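Local coordinates for hypothetical protein PH1789 (PDB 1WR2), which is of unknown function but belongs to the ATP-grasp superfamily of alpha+beta proteins, its single chain carrying two separate antiparallel sheets, at residues Q27-K30 with P35-E38; V191-K196 with E223-V228; K43-A48 with E85-K90; V60-S65 with L69-A74. All blocks are in the same frame, centred on the assembly; numbering follows the deposited sequence.

Interaction 1: residues Q27-K30 with P35-E38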
loop_
_atom_site.group_PDB
_atom_site.type_symbol
_atom_site.label_atom_id
_atom_site.label_comp_id
_atom_site.label_asym_id
_atom_site.label_seq_id
_atom_site.Cartn_x
_atom_site.Cartn_y
_atom_site.Cartn_z
ATOM N N GLN A 27 -0.911 7.886 -4.175
ATOM C CA GLN A 27 -0.818 9.319 -4.403
ATOM C C GLN A 27 -1.228 10.000 -3.096
ATOM O O GLN A 27 -0.636 10.994 -2.690
ATOM C CB GLN A 27 -1.759 9.746 -5.530
ATOM C CG GLN A 27 -1.224 9.468 -6.931
ATOM C CD GLN A 27 -2.256 9.753 -8.007
ATOM O OE1 GLN A 27 -3.130 8.928 -8.283
ATOM N NE2 GLN A 27 -2.174 10.935 -8.607
ATOM N N VAL A 28 -2.252 9.460 -2.439
ATOM C CA VAL A 28 -2.699 10.027 -1.172
ATOM C C VAL A 28 -1.578 9.875 -0.144
ATOM O O VAL A 28 -1.263 10.807 0.600
ATOM C CB VAL A 28 -3.959 9.310 -0.652
ATOM C CG1 VAL A 28 -4.321 9.830 0.733
ATOM C CG2 VAL A 28 -5.114 9.529 -1.616
ATOM N N LEU A 29 -0.965 8.698 -0.122
ATOM C CA LEU A 29 0.112 8.421 0.811
ATOM C C LEU A 29 1.306 9.348 0.596
ATOM O O LEU A 29 1.820 9.927 1.553
ATOM C CB LEU A 29 0.541 6.955 0.703
ATOM C CG LEU A 29 -0.571 5.919 0.955
ATOM C CD1 LEU A 29 0.023 4.515 0.937
ATOM C CD2 LEU A 29 -1.234 6.170 2.294
ATOM N N LYS A 30 1.740 9.499 -0.653
ATOM C CA LYS A 30 2.870 10.372 -0.950
ATOM C C LYS A 30 2.604 11.822 -0.546
ATOM O O LYS A 30 3.510 12.521 -0.089
ATOM C CB LYS A 30 3.219 10.312 -2.444
ATOM C CG LYS A 30 3.885 9.011 -2.870
ATOM C CD LYS A 30 4.364 9.050 -4.320
ATOM C CE LYS A 30 3.208 9.152 -5.294
ATOM N NZ LYS A 30 3.693 9.094 -6.699
ATOM N N PRO A 35 6.723 6.756 2.854
ATOM C CA PRO A 35 7.699 6.121 1.964
ATOM C C PRO A 35 7.160 5.227 0.854
ATOM O O PRO A 35 7.061 4.016 1.018
ATOM C CB PRO A 35 8.581 5.347 2.929
ATOM C CG PRO A 35 7.580 4.873 3.940
ATOM C CD PRO A 35 6.759 6.134 4.190
ATOM N N VAL A 36 6.818 5.837 -0.271
ATOM C CA VAL A 36 6.325 5.103 -1.431
ATOM C C VAL A 36 7.351 5.308 -2.541
ATOM O O VAL A 36 7.598 6.438 -2.955
ATOM C CB VAL A 36 4.978 5.659 -1.922
ATOM C CG1 VAL A 36 4.550 4.925 -3.187
ATOM C CG2 VAL A 36 3.926 5.532 -0.824
ATOM N N PRO A 37 7.953 4.219 -3.045
ATOM C CA PRO A 37 8.955 4.319 -4.109
ATOM C C PRO A 37 8.372 4.741 -5.455
ATOM O O PRO A 37 7.162 4.647 -5.682
ATOM C CB PRO A 37 9.553 2.915 -4.139
ATOM C CG PRO A 37 8.360 2.059 -3.824
ATOM C CD PRO A 37 7.708 2.811 -2.683
ATOM N N GLU A 38 9.241 5.208 -6.348
ATOM C CA GLU A 38 8.809 5.649 -7.668
ATOM C C GLU A 38 8.178 4.510 -8.460
ATOM O O GLU A 38 8.752 3.425 -8.563
ATOM C CB GLU A 38 10.000 6.206 -8.453
ATOM C CG GLU A 38 9.633 6.892 -9.763
ATOM C CD GLU A 38 8.784 8.133 -9.555
ATOM O OE1 GLU A 38 9.069 8.900 -8.614
ATOM O OE2 GLU A 38 7.841 8.351 -10.339
HETATM O O HOH W 1 5.573 6.217 -6.882
#
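V36 faces the last turn of helix 22-30 and sets its beta-branched side chain between L29 and K30. The closest meeting is with the lysine, whose CG lies 3.7 Å from V36 CB. Here the two side chains cross at about a right angle, the K30 methylene chain passing over the branch point of the valine so that both methyls come near CG as well. V36 CG2 stands beside its own backbone N, with CG1 anti to that N (chi1 176°). This rotation brings CG2 to the L29 side, where it meets L29 CB at 4.0 Å. L29 makes its nearest approach through that CB. M211, L213 and S230 of neighbouring strands also pack on L29, as does L200 of helix 187-203.

Beyond the valine the lysine chain bends at its third torsion (chi3 -66°), and its ammonium group points toward the loop, linked to it at most through a water. The water's bond to P37 O is short enough to be somewhat doubtful, while K30 NZ gives it only a weak bond of 3.4 Å. E38 OE2 stays 5.6 Å from K30 NZ and pairs instead with K40. The loop is also tied to strand 225-234, where P35 bonds I227 through the backbone. The contact thus closes the short turn from helix 22-30 toward strand 40-42. Its chemistry is mainly apolar, since the aliphatic part of K30 shields one side of the valine, and the lysine charge contributes at most a weak, water-mediated link and perhaps a mild long-range attraction to E38.

Interaction 2: residues V191-K196 with E223-V228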
loop_
_atom_site.group_PDB
_atom_site.type_symbol
_atom_site.label_atom_id
_atom_site.label_comp_id
_atom_site.label_asym_id
_atom_site.label_seq_id
_atom_site.Cartn_x
_atom_site.Cartn_y
_atom_site.Cartn_z
ATOM N N VAL A 191 7.607 4.262 13.610
ATOM C CA VAL A 191 6.949 5.310 14.377
ATOM C C VAL A 191 6.562 6.474 13.473
ATOM O O VAL A 191 5.480 7.047 13.607
ATOM C CB VAL A 191 7.874 5.831 15.499
ATOM C CG1 VAL A 191 7.285 7.079 16.123
ATOM C CG2 VAL A 191 8.065 4.750 16.550
ATOM N N ASP A 192 7.450 6.825 12.549
ATOM C CA ASP A 192 7.181 7.921 11.630
ATOM C C ASP A 192 5.995 7.589 10.713
ATOM O O ASP A 192 5.152 8.451 10.448
ATOM C CB ASP A 192 8.429 8.234 10.798
ATOM C CG ASP A 192 8.270 9.495 9.958
ATOM O OD1 ASP A 192 8.005 10.573 10.537
ATOM O OD2 ASP A 192 8.410 9.406 8.721
ATOM N N MET A 193 5.918 6.346 10.240
ATOM C CA MET A 193 4.805 5.957 9.374
ATOM C C MET A 193 3.478 6.020 10.108
ATOM O O MET A 193 2.491 6.519 9.579
ATOM C CB MET A 193 4.996 4.553 8.827
ATOM C CG MET A 193 5.862 4.494 7.591
ATOM S SD MET A 193 5.791 2.858 6.843
ATOM C CE MET A 193 6.948 1.983 7.906
ATOM N N LEU A 194 3.454 5.515 11.335
ATOM C CA LEU A 194 2.231 5.536 12.125
ATOM C C LEU A 194 1.734 6.969 12.345
ATOM O O LEU A 194 0.533 7.239 12.260
ATOM C CB LEU A 194 2.468 4.840 13.474
ATOM C CG LEU A 194 2.521 3.304 13.485
ATOM C CD1 LEU A 194 3.058 2.824 14.843
ATOM C CD2 LEU A 194 1.114 2.733 13.207
ATOM N N LEU A 195 2.653 7.888 12.631
ATOM C CA LEU A 195 2.264 9.281 12.867
ATOM C C LEU A 195 1.769 9.941 11.584
ATOM O O LEU A 195 0.820 10.719 11.607
ATOM C CB LEU A 195 3.436 10.082 13.456
ATOM C CG LEU A 195 3.903 9.697 14.868
ATOM C CD1 LEU A 195 5.076 10.584 15.256
ATOM C CD2 LEU A 195 2.764 9.856 15.879
ATOM N N LYS A 196 2.412 9.633 10.463
ATOM C CA LYS A 196 1.990 10.198 9.192
ATOM C C LYS A 196 0.622 9.646 8.796
ATOM O O LYS A 196 -0.231 10.380 8.303
ATOM C CB LYS A 196 3.044 9.921 8.110
ATOM C CG LYS A 196 4.253 10.865 8.214
ATOM C CD LYS A 196 5.351 10.548 7.207
ATOM C CE LYS A 196 6.416 11.650 7.223
ATOM N NZ LYS A 196 7.729 11.178 6.712
ATOM N N GLU A 223 17.863 2.758 8.263
ATOM C CA GLU A 223 17.667 2.692 6.819
ATOM C C GLU A 223 16.204 2.672 6.370
ATOM O O GLU A 223 15.870 2.136 5.312
ATOM C CB GLU A 223 18.434 1.503 6.238
ATOM C CG GLU A 223 18.078 0.166 6.821
ATOM C CD GLU A 223 19.157 -0.868 6.570
ATOM O OE1 GLU A 223 18.907 -2.065 6.818
ATOM O OE2 GLU A 223 20.260 -0.481 6.132
ATOM N N GLY A 224 15.349 3.270 7.195
ATOM C CA GLY A 224 13.931 3.391 6.899
ATOM C C GLY A 224 13.089 2.181 6.534
ATOM O O GLY A 224 13.379 1.044 6.909
ATOM N N ALA A 225 12.014 2.452 5.798
ATOM C CA ALA A 225 11.083 1.420 5.361
ATOM C C ALA A 225 10.464 1.818 4.026
ATOM O O ALA A 225 10.686 2.928 3.538
ATOM C CB ALA A 225 9.994 1.237 6.404
ATOM N N VAL A 226 9.677 0.916 3.447
ATOM C CA VAL A 226 9.034 1.186 2.168
ATOM C C VAL A 226 7.657 0.519 2.074
ATOM O O VAL A 226 7.477 -0.625 2.487
ATOM C CB VAL A 226 9.931 0.708 0.997
ATOM C CG1 VAL A 226 10.034 -0.807 0.988
ATOM C CG2 VAL A 226 9.392 1.229 -0.317
ATOM N N ILE A 227 6.688 1.258 1.545
ATOM C CA ILE A 227 5.322 0.765 1.377
ATOM C C ILE A 227 5.220 0.045 0.033
ATOM O O ILE A 227 5.488 0.633 -1.012
ATOM C CB ILE A 227 4.326 1.931 1.407
ATOM C CG1 ILE A 227 4.383 2.616 2.775
ATOM C CG2 ILE A 227 2.928 1.439 1.091
ATOM C CD1 ILE A 227 3.685 3.968 2.816
ATOM N N VAL A 228 4.828 -1.222 0.058
ATOM C CA VAL A 228 4.734 -2.001 -1.166
ATOM C C VAL A 228 3.378 -1.965 -1.859
ATOM O O VAL A 228 3.303 -1.932 -3.090
ATOM C CB VAL A 228 5.148 -3.460 -0.895
ATOM C CG1 VAL A 228 5.106 -4.275 -2.179
ATOM C CG2 VAL A 228 6.551 -3.477 -0.299
#
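M193 reaches from helix 187-203 to strand 225-234 and meets A225 and I227, the two residues of the strand that point their side chains at the helix. The methionine leaves its backbone with CG anti to the carbonyl carbon (chi1 -84°) and continues extended through chi2. It then turns at the thioether, where chi3 of -80° swings CE out of line with the chain and onto the alanine. M193 CE and A225 CB are 3.5 Å apart, closer than two methyl carbons usually pack. The sulfur takes the other neighbour, M193 SD lying 4.3 Å from I227 CG1, the ethyl branch of the isoleucine. One long side chain therefore spans the separation between helix and strand, whose nearest CA atoms, those of M193 and A225, are 8.7 Å apart. V216 and I124, from two other strands of the same six-stranded sheet, also pack on M193.

On another side of the helix K196 NZ forms a salt bridge at 2.8 Å with D192 OD2, one turn back, which accepts with its syn lone pair. The same ammonium gives a weak bond to G33 O, and I227 bonds through its backbone to P35. The join between helix and strand within this pair is apolar, resting on buried hydrocarbon and thioether surface, and the methyl-methyl approach is close enough to suggest tight packing there.

Interaction 3: residues K43-A48 with E85-K90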
loop_
_atom_site.group_PDB
_atom_site.type_symbol
_atom_site.label_atom_id
_atom_site.label_comp_id
_atom_site.label_asym_id
_atom_site.label_seq_id
_atom_site.Cartn_x
_atom_site.Cartn_y
_atom_site.Cartn_z
ATOM N N LYS A 43 -0.163 3.162 -19.780
ATOM C CA LYS A 43 -1.479 3.026 -20.392
ATOM C C LYS A 43 -1.388 2.075 -21.584
ATOM O O LYS A 43 -2.402 1.585 -22.069
ATOM C CB LYS A 43 -2.006 4.388 -20.858
ATOM C CG LYS A 43 -2.230 5.396 -19.731
ATOM C CD LYS A 43 -3.237 4.875 -18.717
ATOM C CE LYS A 43 -3.441 5.852 -17.553
ATOM N NZ LYS A 43 -4.078 7.133 -17.978
ATOM N N THR A 44 -0.168 1.831 -22.059
ATOM C CA THR A 44 0.060 0.927 -23.195
ATOM C C THR A 44 1.307 0.099 -22.932
ATOM O O THR A 44 2.093 0.414 -22.030
ATOM C CB THR A 44 0.296 1.690 -24.523
ATOM O OG1 THR A 44 1.518 2.430 -24.438
ATOM C CG2 THR A 44 -0.858 2.649 -24.817
ATOM N N LEU A 45 1.492 -0.959 -23.719
ATOM C CA LEU A 45 2.661 -1.811 -23.564
ATOM C C LEU A 45 3.920 -1.020 -23.918
ATOM O O LEU A 45 4.961 -1.182 -23.279
ATOM C CB LEU A 45 2.534 -3.055 -24.452
ATOM C CG LEU A 45 3.750 -3.980 -24.571
ATOM C CD1 LEU A 45 4.226 -4.433 -23.208
ATOM C CD2 LEU A 45 3.358 -5.177 -25.429
ATOM N N ASP A 46 3.830 -0.161 -24.933
ATOM C CA ASP A 46 4.981 0.650 -25.311
ATOM C C ASP A 46 5.389 1.517 -24.126
ATOM O O ASP A 46 6.570 1.621 -23.797
ATOM C CB ASP A 46 4.664 1.547 -26.512
ATOM C CG ASP A 46 4.670 0.789 -27.824
ATOM O OD1 ASP A 46 5.617 0.006 -28.055
ATOM O OD2 ASP A 46 3.735 0.982 -28.627
ATOM N N GLU A 47 4.405 2.133 -23.481
ATOM C CA GLU A 47 4.680 2.978 -22.325
ATOM C C GLU A 47 5.364 2.184 -21.217
ATOM O O GLU A 47 6.324 2.654 -20.607
ATOM C CB GLU A 47 3.384 3.584 -21.789
ATOM C CG GLU A 47 2.945 4.857 -22.502
ATOM C CD GLU A 47 1.667 5.424 -21.919
ATOM O OE1 GLU A 47 1.475 5.315 -20.688
ATOM O OE2 GLU A 47 0.862 5.992 -22.684
ATOM N N ALA A 48 4.867 0.979 -20.961
ATOM C CA ALA A 48 5.432 0.130 -19.921
ATOM C C ALA A 48 6.887 -0.190 -20.229
ATOM O O ALA A 48 7.735 -0.189 -19.341
ATOM C CB ALA A 48 4.624 -1.156 -19.796
ATOM N N GLU A 85 11.292 -8.817 -23.399
ATOM C CA GLU A 85 10.513 -9.911 -23.978
ATOM C C GLU A 85 9.555 -10.474 -22.938
ATOM O O GLU A 85 8.388 -10.739 -23.227
ATOM C CB GLU A 85 11.435 -11.032 -24.474
ATOM C CG GLU A 85 12.408 -10.627 -25.585
ATOM C CD GLU A 85 13.424 -9.584 -25.140
ATOM O OE1 GLU A 85 14.080 -9.799 -24.099
ATOM O OE2 GLU A 85 13.571 -8.552 -25.835
ATOM N N GLU A 86 10.059 -10.659 -21.725
ATOM C CA GLU A 86 9.253 -11.182 -20.634
ATOM C C GLU A 86 8.163 -10.190 -20.211
ATOM O O GLU A 86 7.072 -10.591 -19.814
ATOM C CB GLU A 86 10.156 -11.531 -19.446
ATOM C CG GLU A 86 9.425 -11.703 -18.124
ATOM C CD GLU A 86 10.217 -12.508 -17.107
ATOM O OE1 GLU A 86 11.433 -12.248 -16.941
ATOM O OE2 GLU A 86 9.610 -13.399 -16.466
ATOM N N LEU A 87 8.462 -8.896 -20.303
ATOM C CA LEU A 87 7.488 -7.869 -19.937
ATOM C C LEU A 87 6.334 -7.893 -20.936
ATOM O O LEU A 87 5.179 -7.725 -20.557
ATOM C CB LEU A 87 8.155 -6.479 -19.918
ATOM C CG LEU A 87 7.380 -5.313 -19.282
ATOM C CD1 LEU A 87 8.342 -4.196 -18.884
ATOM C CD2 LEU A 87 6.340 -4.799 -20.251
ATOM N N LYS A 88 6.650 -8.117 -22.211
ATOM C CA LYS A 88 5.630 -8.163 -23.257
ATOM C C LYS A 88 4.682 -9.337 -23.061
ATOM O O LYS A 88 3.488 -9.229 -23.341
ATOM C CB LYS A 88 6.276 -8.275 -24.643
ATOM C CG LYS A 88 7.080 -7.059 -25.068
ATOM C CD LYS A 88 7.719 -7.273 -26.439
ATOM C CE LYS A 88 8.443 -6.020 -26.930
ATOM N NZ LYS A 88 9.151 -6.251 -28.227
ATOM N N LYS A 89 5.213 -10.457 -22.580
ATOM C CA LYS A 89 4.393 -11.643 -22.366
ATOM C C LYS A 89 3.594 -11.553 -21.063
ATOM O O LYS A 89 2.449 -11.998 -21.000
ATOM C CB LYS A 89 5.270 -12.904 -22.387
ATOM C CG LYS A 89 6.088 -13.173 -21.125
ATOM C CD LYS A 89 7.187 -14.206 -21.403
ATOM C CE LYS A 89 7.604 -14.973 -20.152
ATOM N NZ LYS A 89 7.985 -14.089 -19.021
ATOM N N LYS A 90 4.191 -10.974 -20.024
ATOM C CA LYS A 90 3.492 -10.827 -18.749
ATOM C C LYS A 90 2.406 -9.767 -18.865
ATOM O O LYS A 90 1.410 -9.798 -18.143
ATOM C CB LYS A 90 4.479 -10.470 -17.640
ATOM C CG LYS A 90 5.389 -11.625 -17.274
ATOM C CD LYS A 90 4.563 -12.839 -16.885
ATOM C CE LYS A 90 5.429 -14.083 -16.733
ATOM N NZ LYS A 90 4.613 -15.248 -16.295
#
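The first turn of helix 45-55 lies beside helix 84-101, with L45 CA 7.0 Å from K88 CA and A48 CA 8.3 Å from L87 CA, so residues three apart on the first helix face neighbouring residues of the second. L45 and L87 carry most of the contact between them. L45 CG is anti to the backbone N (chi1 172°), which sends both methyls across the gap. L45 CD1 packs on L87 CD2 at 3.7 Å and also reaches the backbone at K88 CA, 4.0 Å away. L45 CD2 meets the lysine at its CG, 4.2 Å distant, where the two side chains cross at about a right angle. K88 then runs on extended and leads its charge away from the contact. L45 and L87 instead slide past each other in opposite directions, flank against flank. The same L87 CD2 touches A48 CB at 4.1 Å, so this one methyl is shared by residues three apart. L49, A52 and W91 extend the apolar layer along the two helices, and I81 of strand 77-81 packs on L87.

The start of helix 45-55 is secured at T44, its N-cap, whose OG1 accepts from E47 N at 3.1 Å. E47 OE1 in turn accepts from K43 N, met from above the carboxylate plane rather than within it. E47 is therefore used twice, which ties down the backbone leading into the helix. Between 43-48 and 85-90 the contact is aliphatic, with small A48 admitting the leucine methyl, and the lysine lends its hydrocarbon stem while its charged end lies elsewhere.

Interaction 4: residues V60-S65 with L69-A74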
loop_
_atom_site.group_PDB
_atom_site.type_symbol
_atom_site.label_atom_id
_atom_site.label_comp_id
_atom_site.label_asym_id
_atom_site.label_seq_id
_atom_site.Cartn_x
_atom_site.Cartn_y
_atom_site.Cartn_z
ATOM N N VAL A 60 8.059 -5.075 -11.704
ATOM C CA VAL A 60 6.799 -5.712 -11.343
ATOM C C VAL A 60 5.694 -5.075 -12.175
ATOM O O VAL A 60 5.716 -3.865 -12.399
ATOM C CB VAL A 60 6.447 -5.446 -9.857
ATOM C CG1 VAL A 60 5.014 -5.872 -9.569
ATOM C CG2 VAL A 60 7.404 -6.181 -8.954
ATOM N N LEU A 61 4.742 -5.878 -12.647
ATOM C CA LEU A 61 3.609 -5.333 -13.387
ATOM C C LEU A 61 2.373 -5.622 -12.548
ATOM O O LEU A 61 2.209 -6.731 -12.034
ATOM C CB LEU A 61 3.464 -5.970 -14.776
ATOM C CG LEU A 61 4.492 -5.597 -15.848
ATOM C CD1 LEU A 61 4.040 -6.186 -17.181
ATOM C CD2 LEU A 61 4.617 -4.070 -15.969
ATOM N N LYS A 62 1.522 -4.617 -12.384
ATOM C CA LYS A 62 0.301 -4.763 -11.597
ATOM C C LYS A 62 -0.848 -4.091 -12.327
ATOM O O LYS A 62 -0.865 -2.869 -12.469
ATOM C CB LYS A 62 0.456 -4.099 -10.230
ATOM C CG LYS A 62 1.616 -4.597 -9.383
ATOM C CD LYS A 62 1.583 -3.877 -8.045
ATOM C CE LYS A 62 2.693 -4.307 -7.119
ATOM N NZ LYS A 62 2.543 -3.671 -5.771
ATOM N N LEU A 63 -1.820 -4.880 -12.775
ATOM C CA LEU A 63 -2.952 -4.318 -13.493
ATOM C C LEU A 63 -3.827 -3.492 -12.568
ATOM O O LEU A 63 -4.191 -3.935 -11.468
ATOM C CB LEU A 63 -3.785 -5.425 -14.143
ATOM C CG LEU A 63 -4.938 -4.943 -15.019
ATOM C CD1 LEU A 63 -5.146 -5.914 -16.166
ATOM C CD2 LEU A 63 -6.194 -4.795 -14.179
ATOM N N MET A 64 -4.167 -2.291 -13.020
ATOM C CA MET A 64 -5.005 -1.386 -12.241
ATOM C C MET A 64 -6.435 -1.414 -12.761
ATOM O O MET A 64 -6.682 -1.149 -13.934
ATOM C CB MET A 64 -4.454 0.039 -12.322
ATOM C CG MET A 64 -3.080 0.218 -11.673
ATOM S SD MET A 64 -3.128 0.044 -9.866
ATOM C CE MET A 64 -2.543 -1.627 -9.631
ATOM N N SER A 65 -7.372 -1.747 -11.880
ATOM C CA SER A 65 -8.784 -1.810 -12.229
ATOM C C SER A 65 -9.631 -1.699 -10.971
ATOM O O SER A 65 -9.413 -2.428 -10.002
ATOM C CB SER A 65 -9.121 -3.132 -12.924
ATOM O OG SER A 65 -10.520 -3.229 -13.140
ATOM N N LEU A 69 -9.617 -5.282 -7.149
ATOM C CA LEU A 69 -8.857 -4.750 -6.026
ATOM C C LEU A 69 -7.909 -5.789 -5.412
ATOM O O LEU A 69 -6.799 -5.460 -5.002
ATOM C CB LEU A 69 -9.814 -4.213 -4.961
ATOM C CG LEU A 69 -10.792 -3.126 -5.427
ATOM C CD1 LEU A 69 -11.791 -2.839 -4.307
ATOM C CD2 LEU A 69 -10.038 -1.859 -5.823
ATOM N N HIS A 70 -8.350 -7.041 -5.348
ATOM C CA HIS A 70 -7.524 -8.115 -4.802
ATOM C C HIS A 70 -6.690 -8.695 -5.946
ATOM O O HIS A 70 -7.004 -9.749 -6.503
ATOM C CB HIS A 70 -8.407 -9.202 -4.187
ATOM C CG HIS A 70 -7.649 -10.224 -3.398
ATOM N ND1 HIS A 70 -8.254 -11.324 -2.829
ATOM C CD2 HIS A 70 -6.337 -10.303 -3.066
ATOM C CE1 HIS A 70 -7.350 -12.036 -2.180
ATOM N NE2 HIS A 70 -6.178 -11.439 -2.308
ATOM N N LYS A 71 -5.619 -7.986 -6.286
ATOM C CA LYS A 71 -4.737 -8.375 -7.380
ATOM C C LYS A 71 -4.187 -9.801 -7.337
ATOM O O LYS A 71 -4.182 -10.485 -8.359
ATOM C CB LYS A 71 -3.584 -7.369 -7.485
ATOM C CG LYS A 71 -4.045 -5.943 -7.803
ATOM C CD LYS A 71 -2.867 -4.984 -7.995
ATOM C CE LYS A 71 -2.095 -4.763 -6.699
ATOM N NZ LYS A 71 -2.876 -3.966 -5.709
ATOM N N SER A 72 -3.723 -10.260 -6.176
ATOM C CA SER A 72 -3.176 -11.616 -6.080
ATOM C C SER A 72 -4.237 -12.674 -6.384
ATOM O O SER A 72 -3.955 -13.699 -7.008
ATOM C CB SER A 72 -2.591 -11.869 -4.686
ATOM O OG SER A 72 -3.605 -11.852 -3.698
ATOM N N ASP A 73 -5.460 -12.417 -5.940
ATOM C CA ASP A 73 -6.565 -13.339 -6.163
ATOM C C ASP A 73 -6.823 -13.504 -7.663
ATOM O O ASP A 73 -7.021 -14.619 -8.148
ATOM C CB ASP A 73 -7.823 -12.809 -5.461
ATOM C CG ASP A 73 -8.895 -13.869 -5.285
ATOM O OD1 ASP A 73 -8.605 -14.924 -4.677
ATOM O OD2 ASP A 73 -10.034 -13.640 -5.748
ATOM N N ALA A 74 -6.805 -12.389 -8.392
ATOM C CA ALA A 74 -7.046 -12.390 -9.835
ATOM C C ALA A 74 -5.803 -12.741 -10.641
ATOM O O ALA A 74 -5.883 -13.027 -11.839
ATOM C CB ALA A 74 -7.572 -11.030 -10.270
#
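A tight strand-turn-helix connection brings the short helix 71-74 back over strand 59-64, and K71, the first residue of that helix, carries most of the contact. Its side chain folds down on the strand by bending twice near its end (chi3 -67°, chi4 -70°), and its methylenes touch three successive residues. K71 CD lies 3.7 Å from M64 CE. The methionine starts away from the helix, but bends at chi2 and chi3 curl its methyl back against the lysine methylenes. The same CD passes 3.9 Å from L63 O, the carbonyl of the strand backbone between the two side chains. Farther out, K71 CE meets K62 CD at 4.0 Å, where the two lysines cross obliquely, K62 being straight beyond CG and K71 doubled back.

The ammonium groups K62 NZ and K71 NZ end 5.4 Å apart, each in a salt bridge with a different carboxylate oxygen of E22. Their closeness is consistent with two positive charges held near each other by that shared carboxylate, with D229 adding a further negative charge at K71, which would offset the cost of burying both lysines.

The turn itself is an inverse gamma turn centred on H70, marked by a weak bond from K71 N to L69 O; H70 is also the N-cap of the helix, and D73 CB lies above one face of its ring, toward the rim. Strand 59-64 is an inner strand of the four-stranded sheet, flanked by strands 77-81 and 109-114. S65, just past the strand, uses OG to bond Q67 N and E106 O.

How the interactions relate
Interaction 1 comes first along the chain, closing a four-residue turn between helix 22-30 and the loop that leads to strand 40-42. Interaction 3 opens next and spans the longer stretch from helix 45-55 to helix 84-101; interaction 4, a short closure between strand 59-64 and helix 71-74, falls wholly within it, and the two touch where L61 packs on the backbone of helix 84-101. Interaction 2 closes last, joining helix 187-203 to strand 225-234 of the larger sheet. None of the four cross. Interactions 1 and 2 meet through P35 and P37 on strand 225-234, and interaction 2 touches interaction 4 where V228 packs beside K62, whereas interactions 2 and 3 lie on opposite sides of the chain's centre.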